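Local coordinates for TENA/THI-4 protein (Shewanella denitrificans OS217, PDB 3DDE), which is of uncertain function, but has an all-helical heme oxygenase-like fold and may be an oxidoreductase related to iron-containing redox enzymes, at residues Met17-Glu30 against Glu204-Trp218. Residues are numbered along the deposited sequence; the frame is centred on the assembly and turned at random.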
loop_
_atom_site.group_PDB
_atom_site.type_symbol
_atom_site.label_atom_id
_atom_site.label_comp_id
_atom_site.label_asym_id
_atom_site.label_seq_id
_atom_site.Cartn_x
_atom_site.Cartn_y
_atom_site.Cartn_z
HETATM N N MSE A 17 -28.838 13.452 11.204
HETATM C CA MSE A 17 -28.438 13.246 9.805
HETATM C C MSE A 17 -29.449 12.439 8.990
HETATM O O MSE A 17 -29.725 12.801 7.846
HETATM C CB MSE A 17 -27.061 12.590 9.724
HETATM C CG MSE A 17 -25.961 13.521 10.179
HETATM SE SE MSE A 17 -24.244 12.714 10.096
HETATM C CE MSE A 17 -24.066 12.460 8.221
ATOM N N TRP A 18 -29.975 11.349 9.551
ATOM C CA TRP A 18 -30.999 10.551 8.851
ATOM C C TRP A 18 -32.252 11.388 8.578
ATOM O O TRP A 18 -32.827 11.344 7.487
ATOM C CB TRP A 18 -31.366 9.281 9.626
ATOM C CG TRP A 18 -30.393 8.175 9.432
ATOM C CD1 TRP A 18 -29.580 7.614 10.373
ATOM C CD2 TRP A 18 -30.109 7.499 8.200
ATOM N NE1 TRP A 18 -28.813 6.620 9.805
ATOM C CE2 TRP A 18 -29.121 6.530 8.473
ATOM C CE3 TRP A 18 -30.604 7.612 6.894
ATOM C CZ2 TRP A 18 -28.612 5.678 7.483
ATOM C CZ3 TRP A 18 -30.098 6.769 5.910
ATOM C CH2 TRP A 18 -29.115 5.812 6.210
ATOM N N ASP A 19 -32.662 12.159 9.570
ATOM C CA ASP A 19 -33.814 13.033 9.420
ATOM C C ASP A 19 -33.687 13.908 8.165
ATOM O O ASP A 19 -34.630 14.063 7.389
ATOM C CB ASP A 19 -33.943 13.923 10.652
ATOM C CG ASP A 19 -35.090 14.893 10.546
ATOM O OD1 ASP A 19 -36.114 14.539 9.920
ATOM O OD2 ASP A 19 -34.963 16.003 11.095
ATOM N N SER A 20 -32.511 14.482 7.983
ATOM C CA SER A 20 -32.236 15.324 6.837
ATOM C C SER A 20 -32.249 14.533 5.526
ATOM O O SER A 20 -32.873 14.954 4.552
ATOM C CB SER A 20 -30.882 16.004 7.032
ATOM O OG SER A 20 -30.465 16.641 5.844
ATOM N N ILE A 21 -31.562 13.394 5.516
ATOM C CA ILE A 21 -31.471 12.520 4.340
ATOM C C ILE A 21 -32.847 12.032 3.880
ATOM O O ILE A 21 -33.151 12.063 2.682
ATOM C CB ILE A 21 -30.568 11.292 4.639
ATOM C CG1 ILE A 21 -29.118 11.728 4.882
ATOM C CG2 ILE A 21 -30.591 10.290 3.478
ATOM C CD1 ILE A 21 -28.224 10.615 5.453
ATOM N N LEU A 22 -33.680 11.610 4.834
ATOM C CA LEU A 22 -35.002 11.083 4.527
ATOM C C LEU A 22 -35.987 12.187 4.129
ATOM O O LEU A 22 -36.885 11.958 3.319
ATOM C CB LEU A 22 -35.527 10.219 5.704
ATOM C CG LEU A 22 -34.597 9.025 6.091
ATOM C CD1 LEU A 22 -35.138 8.207 7.274
ATOM C CD2 LEU A 22 -34.307 8.100 4.906
ATOM N N THR A 23 -35.799 13.389 4.671
ATOM C CA THR A 23 -36.654 14.528 4.339
ATOM C C THR A 23 -36.308 15.127 2.973
ATOM O O THR A 23 -37.165 15.682 2.307
ATOM C CB THR A 23 -36.527 15.678 5.395
ATOM O OG1 THR A 23 -36.944 15.219 6.685
ATOM C CG2 THR A 23 -37.379 16.882 5.012
ATOM N N ASN A 24 -35.052 15.023 2.559
ATOM C CA ASN A 24 -34.602 15.660 1.320
ATOM C C ASN A 24 -34.357 14.765 0.101
ATOM O O ASN A 24 -34.319 15.273 -1.016
ATOM C CB ASN A 24 -33.346 16.490 1.623
ATOM C CG ASN A 24 -33.668 17.759 2.416
ATOM O OD1 ASN A 24 -34.577 18.510 2.058
ATOM N ND2 ASN A 24 -32.913 18.008 3.480
ATOM N N SER A 25 -34.208 13.455 0.295
ATOM C CA SER A 25 -33.958 12.543 -0.830
ATOM C C SER A 25 -35.194 12.268 -1.686
ATOM O O SER A 25 -36.182 11.719 -1.186
ATOM C CB SER A 25 -33.427 11.201 -0.326
ATOM O OG SER A 25 -33.187 10.324 -1.414
ATOM N N PRO A 26 -35.154 12.632 -2.985
ATOM C CA PRO A 26 -36.305 12.324 -3.825
ATOM C C PRO A 26 -36.490 10.819 -3.976
ATOM O O PRO A 26 -37.613 10.349 -4.189
ATOM C CB PRO A 26 -35.930 12.939 -5.177
ATOM C CG PRO A 26 -34.890 13.902 -4.896
ATOM C CD PRO A 26 -34.126 13.339 -3.755
ATOM N N PHE A 27 -35.378 10.085 -3.920
ATOM C CA PHE A 27 -35.375 8.627 -3.984
ATOM C C PHE A 27 -36.237 8.072 -2.849
ATOM O O PHE A 27 -37.137 7.261 -3.081
ATOM C CB PHE A 27 -33.932 8.093 -3.890
ATOM C CG PHE A 27 -33.833 6.590 -3.780
ATOM C CD1 PHE A 27 -33.751 5.796 -4.914
ATOM C CD2 PHE A 27 -33.818 5.973 -2.534
ATOM C CE1 PHE A 27 -33.674 4.405 -4.807
ATOM C CE2 PHE A 27 -33.737 4.598 -2.419
ATOM C CZ PHE A 27 -33.670 3.807 -3.559
ATOM N N ILE A 28 -35.979 8.540 -1.630
ATOM C CA ILE A 28 -36.717 8.089 -0.448
ATOM C C ILE A 28 -38.200 8.455 -0.529
ATOM O O ILE A 28 -39.044 7.650 -0.139
ATOM C CB ILE A 28 -36.124 8.662 0.870
ATOM C CG1 ILE A 28 -34.652 8.266 1.063
ATOM C CG2 ILE A 28 -36.936 8.201 2.071
ATOM C CD1 ILE A 28 -34.405 6.800 1.317
ATOM N N HIS A 29 -38.538 9.646 -1.034
ATOM C CA HIS A 29 -39.955 10.025 -1.127
ATOM C C HIS A 29 -40.647 9.158 -2.171
ATOM O O HIS A 29 -41.760 8.711 -1.953
ATOM C CB HIS A 29 -40.207 11.501 -1.459
ATOM C CG HIS A 29 -39.379 12.460 -0.665
ATOM N ND1 HIS A 29 -39.205 13.773 -1.048
ATOM C CD2 HIS A 29 -38.606 12.279 0.434
ATOM C CE1 HIS A 29 -38.399 14.373 -0.188
ATOM N NE2 HIS A 29 -38.011 13.484 0.713
ATOM N N GLU A 30 -39.985 8.934 -3.303
ATOM C CA GLU A 30 -40.537 8.097 -4.371
ATOM C C GLU A 30 -40.933 6.728 -3.802
ATOM O O GLU A 30 -42.011 6.202 -4.107
ATOM C CB GLU A 30 -39.496 7.938 -5.489
ATOM C CG GLU A 30 -39.869 7.023 -6.651
ATOM C CD GLU A 30 -40.878 7.617 -7.617
ATOM O OE1 GLU A 30 -41.397 8.727 -7.371
ATOM O OE2 GLU A 30 -41.146 6.956 -8.641
ATOM N N GLU A 204 -19.737 10.861 10.249
ATOM C CA GLU A 204 -20.425 11.920 9.534
ATOM C C GLU A 204 -20.169 11.879 8.041
ATOM O O GLU A 204 -21.108 11.901 7.255
ATOM C CB GLU A 204 -20.016 13.294 10.074
ATOM C CG GLU A 204 -20.613 13.652 11.436
ATOM C CD GLU A 204 -20.064 14.968 12.010
ATOM O OE1 GLU A 204 -19.079 15.491 11.464
ATOM O OE2 GLU A 204 -20.599 15.483 13.020
ATOM N N ASN A 205 -18.898 11.801 7.648
ATOM C CA ASN A 205 -18.580 11.880 6.233
ATOM C C ASN A 205 -18.972 10.625 5.509
ATOM O O ASN A 205 -19.476 10.697 4.404
ATOM C CB ASN A 205 -17.112 12.274 5.971
ATOM C CG ASN A 205 -16.902 12.825 4.557
ATOM O OD1 ASN A 205 -17.547 13.814 4.157
ATOM N ND2 ASN A 205 -16.001 12.202 3.794
ATOM N N SER A 206 -18.771 9.464 6.113
ATOM C CA SER A 206 -19.180 8.215 5.454
ATOM C C SER A 206 -20.698 8.213 5.181
ATOM O O SER A 206 -21.133 7.702 4.155
ATOM C CB SER A 206 -18.738 6.975 6.252
ATOM O OG SER A 206 -19.253 6.996 7.573
ATOM N N LEU A 207 -21.490 8.798 6.079
ATOM C CA LEU A 207 -22.945 8.867 5.917
ATOM C C LEU A 207 -23.320 9.935 4.885
ATOM O O LEU A 207 -24.201 9.716 4.070
ATOM C CB LEU A 207 -23.619 9.104 7.278
ATOM C CG LEU A 207 -25.155 9.115 7.354
ATOM C CD1 LEU A 207 -25.776 7.957 6.620
ATOM C CD2 LEU A 207 -25.618 9.140 8.802
ATOM N N VAL A 208 -22.641 11.082 4.917
ATOM C CA VAL A 208 -22.822 12.117 3.883
ATOM C C VAL A 208 -22.540 11.523 2.485
ATOM O O VAL A 208 -23.300 11.714 1.526
ATOM C CB VAL A 208 -21.884 13.336 4.140
ATOM C CG1 VAL A 208 -21.808 14.260 2.903
ATOM C CG2 VAL A 208 -22.341 14.110 5.395
ATOM N N LEU A 209 -21.449 10.768 2.382
ATOM C CA LEU A 209 -21.070 10.163 1.102
ATOM C C LEU A 209 -22.025 9.049 0.655
ATOM O O LEU A 209 -22.276 8.892 -0.539
ATOM C CB LEU A 209 -19.631 9.663 1.160
ATOM C CG LEU A 209 -18.533 10.717 1.268
ATOM C CD1 LEU A 209 -17.203 10.020 1.092
ATOM C CD2 LEU A 209 -18.682 11.871 0.241
ATOM N N THR A 210 -22.557 8.289 1.613
ATOM C CA THR A 210 -23.533 7.257 1.314
ATOM C C THR A 210 -24.833 7.916 0.810
ATOM O O THR A 210 -25.455 7.416 -0.102
ATOM C CB THR A 210 -23.815 6.350 2.538
ATOM O OG1 THR A 210 -22.582 5.810 3.033
ATOM C CG2 THR A 210 -24.747 5.191 2.168
ATOM N N ALA A 211 -25.202 9.061 1.374
ATOM C CA ALA A 211 -26.398 9.788 0.929
ATOM C C ALA A 211 -26.259 10.266 -0.517
ATOM O O ALA A 211 -27.239 10.282 -1.238
ATOM C CB ALA A 211 -26.706 10.960 1.857
ATOM N N ARG A 212 -25.050 10.646 -0.938
ATOM C CA ARG A 212 -24.814 11.079 -2.316
ATOM C C ARG A 212 -25.061 9.941 -3.314
ATOM O O ARG A 212 -25.310 10.204 -4.481
ATOM C CB ARG A 212 -23.396 11.614 -2.519
ATOM C CG ARG A 212 -23.017 12.845 -1.648
ATOM C CD ARG A 212 -22.068 13.763 -2.428
ATOM N NE ARG A 212 -21.053 12.922 -2.966
ATOM C CZ ARG A 212 -20.437 13.022 -4.135
ATOM N NH1 ARG A 212 -20.684 13.983 -4.992
ATOM N NH2 ARG A 212 -19.554 12.076 -4.430
ATOM N N ILE A 213 -24.953 8.689 -2.863
ATOM C CA ILE A 213 -25.225 7.535 -3.715
ATOM C C ILE A 213 -26.706 7.535 -4.126
ATOM O O ILE A 213 -27.033 7.284 -5.282
ATOM C CB ILE A 213 -24.826 6.202 -3.019
ATOM C CG1 ILE A 213 -23.301 6.146 -2.791
ATOM C CG2 ILE A 213 -25.272 5.007 -3.833
ATOM C CD1 ILE A 213 -22.796 4.840 -2.130
ATOM N N LEU A 214 -27.591 7.850 -3.180
ATOM C CA LEU A 214 -29.031 7.978 -3.440
ATOM C C LEU A 214 -29.334 9.020 -4.541
ATOM O O LEU A 214 -30.237 8.829 -5.365
ATOM C CB LEU A 214 -29.752 8.383 -2.157
ATOM C CG LEU A 214 -29.804 7.382 -1.004
ATOM C CD1 LEU A 214 -30.387 8.024 0.270
ATOM C CD2 LEU A 214 -30.623 6.187 -1.428
ATOM N N ASP A 215 -28.568 10.112 -4.543
ATOM C CA ASP A 215 -28.677 11.180 -5.545
ATOM C C ASP A 215 -28.231 10.693 -6.927
ATOM O O ASP A 215 -28.864 10.997 -7.932
ATOM C CB ASP A 215 -27.828 12.396 -5.140
ATOM C CG ASP A 215 -28.217 12.969 -3.787
ATOM O OD1 ASP A 215 -29.397 12.813 -3.380
ATOM O OD2 ASP A 215 -27.334 13.589 -3.139
ATOM N N ASP A 216 -27.125 9.964 -6.988
ATOM C CA ASP A 216 -26.683 9.376 -8.266
ATOM C C ASP A 216 -27.668 8.334 -8.759
ATOM O O ASP A 216 -27.981 8.279 -9.952
ATOM C CB ASP A 216 -25.292 8.730 -8.161
ATOM C CG ASP A 216 -24.179 9.715 -8.350
ATOM O OD1 ASP A 216 -24.461 10.920 -8.391
ATOM O OD2 ASP A 216 -23.023 9.278 -8.460
ATOM N N VAL A 217 -28.151 7.506 -7.841
ATOM C CA VAL A 217 -29.150 6.478 -8.200
ATOM C C VAL A 217 -30.400 7.128 -8.803
ATOM O O VAL A 217 -30.913 6.667 -9.829
ATOM C CB VAL A 217 -29.544 5.582 -6.986
ATOM C CG1 VAL A 217 -30.719 4.649 -7.334
ATOM C CG2 VAL A 217 -28.356 4.790 -6.519
ATOM N N TRP A 218 -30.875 8.207 -8.178
ATOM C CA TRP A 218 -32.076 8.912 -8.654
ATOM C C TRP A 218 -31.857 9.553 -10.037
ATOM O O TRP A 218 -32.670 9.360 -10.947
ATOM C CB TRP A 218 -32.529 9.950 -7.612
ATOM C CG TRP A 218 -33.835 10.626 -7.917
ATOM C CD1 TRP A 218 -34.040 11.958 -8.122
ATOM C CD2 TRP A 218 -35.111 9.995 -8.070
ATOM N NE1 TRP A 218 -35.375 12.199 -8.377
ATOM C CE2 TRP A 218 -36.051 11.008 -8.356
ATOM C CE3 TRP A 218 -35.554 8.673 -7.985
ATOM C CZ2 TRP A 218 -37.399 10.740 -8.558
ATOM C CZ3 TRP A 218 -36.900 8.408 -8.191
ATOM C CH2 TRP A 218 -37.805 9.437 -8.475
HETATM O O HOH W 1 -31.945 11.124 -3.774
#
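Pro26 lies against the indole of Trp218, its CB 3.6 Å from the centroid of the five-membered ring, a CH-pi contact over the face. The backbone N of Phe27 sits above the same face, while at the far end of the indole Glu30 brings the aliphatic part of its side chain to CZ3 and CH2. With CG of Trp218 anti to the backbone N (chi1 -173°), the ring extends along the first turn of helix 26-32. Were the indole cut back to an alanine, Pro26 and the methylenes of Glu30 would probably lose their apolar cover, and a gap would be likely to open beside that turn.

Helix 193-223 runs nearly parallel to helix 7-24, at 8° between the local axes, and the short segment 26-30 then crosses it at 69°. Leu214 fits at the bend: CB lies near Ser25 OG, CD1 meets Ile21 CG2 at 3.9 Å, and CD2 reaches Phe27 CD2 at 3.4 Å, its side chain crossing that of Phe27 at about a right angle. Val217 CG1 also touches the ring of Phe27, a side chain that packs on Leu40 of helix 38-52 as well.

Farther back, Leu207 CD1 lies over one face of the six-membered ring of Trp18, a CH-pi contact 4.1 Å from its centroid, and meets Ile21 CD1. Met17, a selenomethionine whose chain bends at its last torsion, turns its CE onto Leu207 CB at 3.5 Å and onto Val208 CG2. Trp18 also stacks with Tyr146.

No direct hydrogen bond joins the segments; one water links Asp215 OD1 to OG of Ser25, the N-cap residue of helix 26-32, whose OG also accepts a weak bond from Ile28 N. The N-terminal helix pair is thus held on helix 193-223 within this helical fold chiefly by apolar and CH-pi packing, which depends on shape more than on polar pairing.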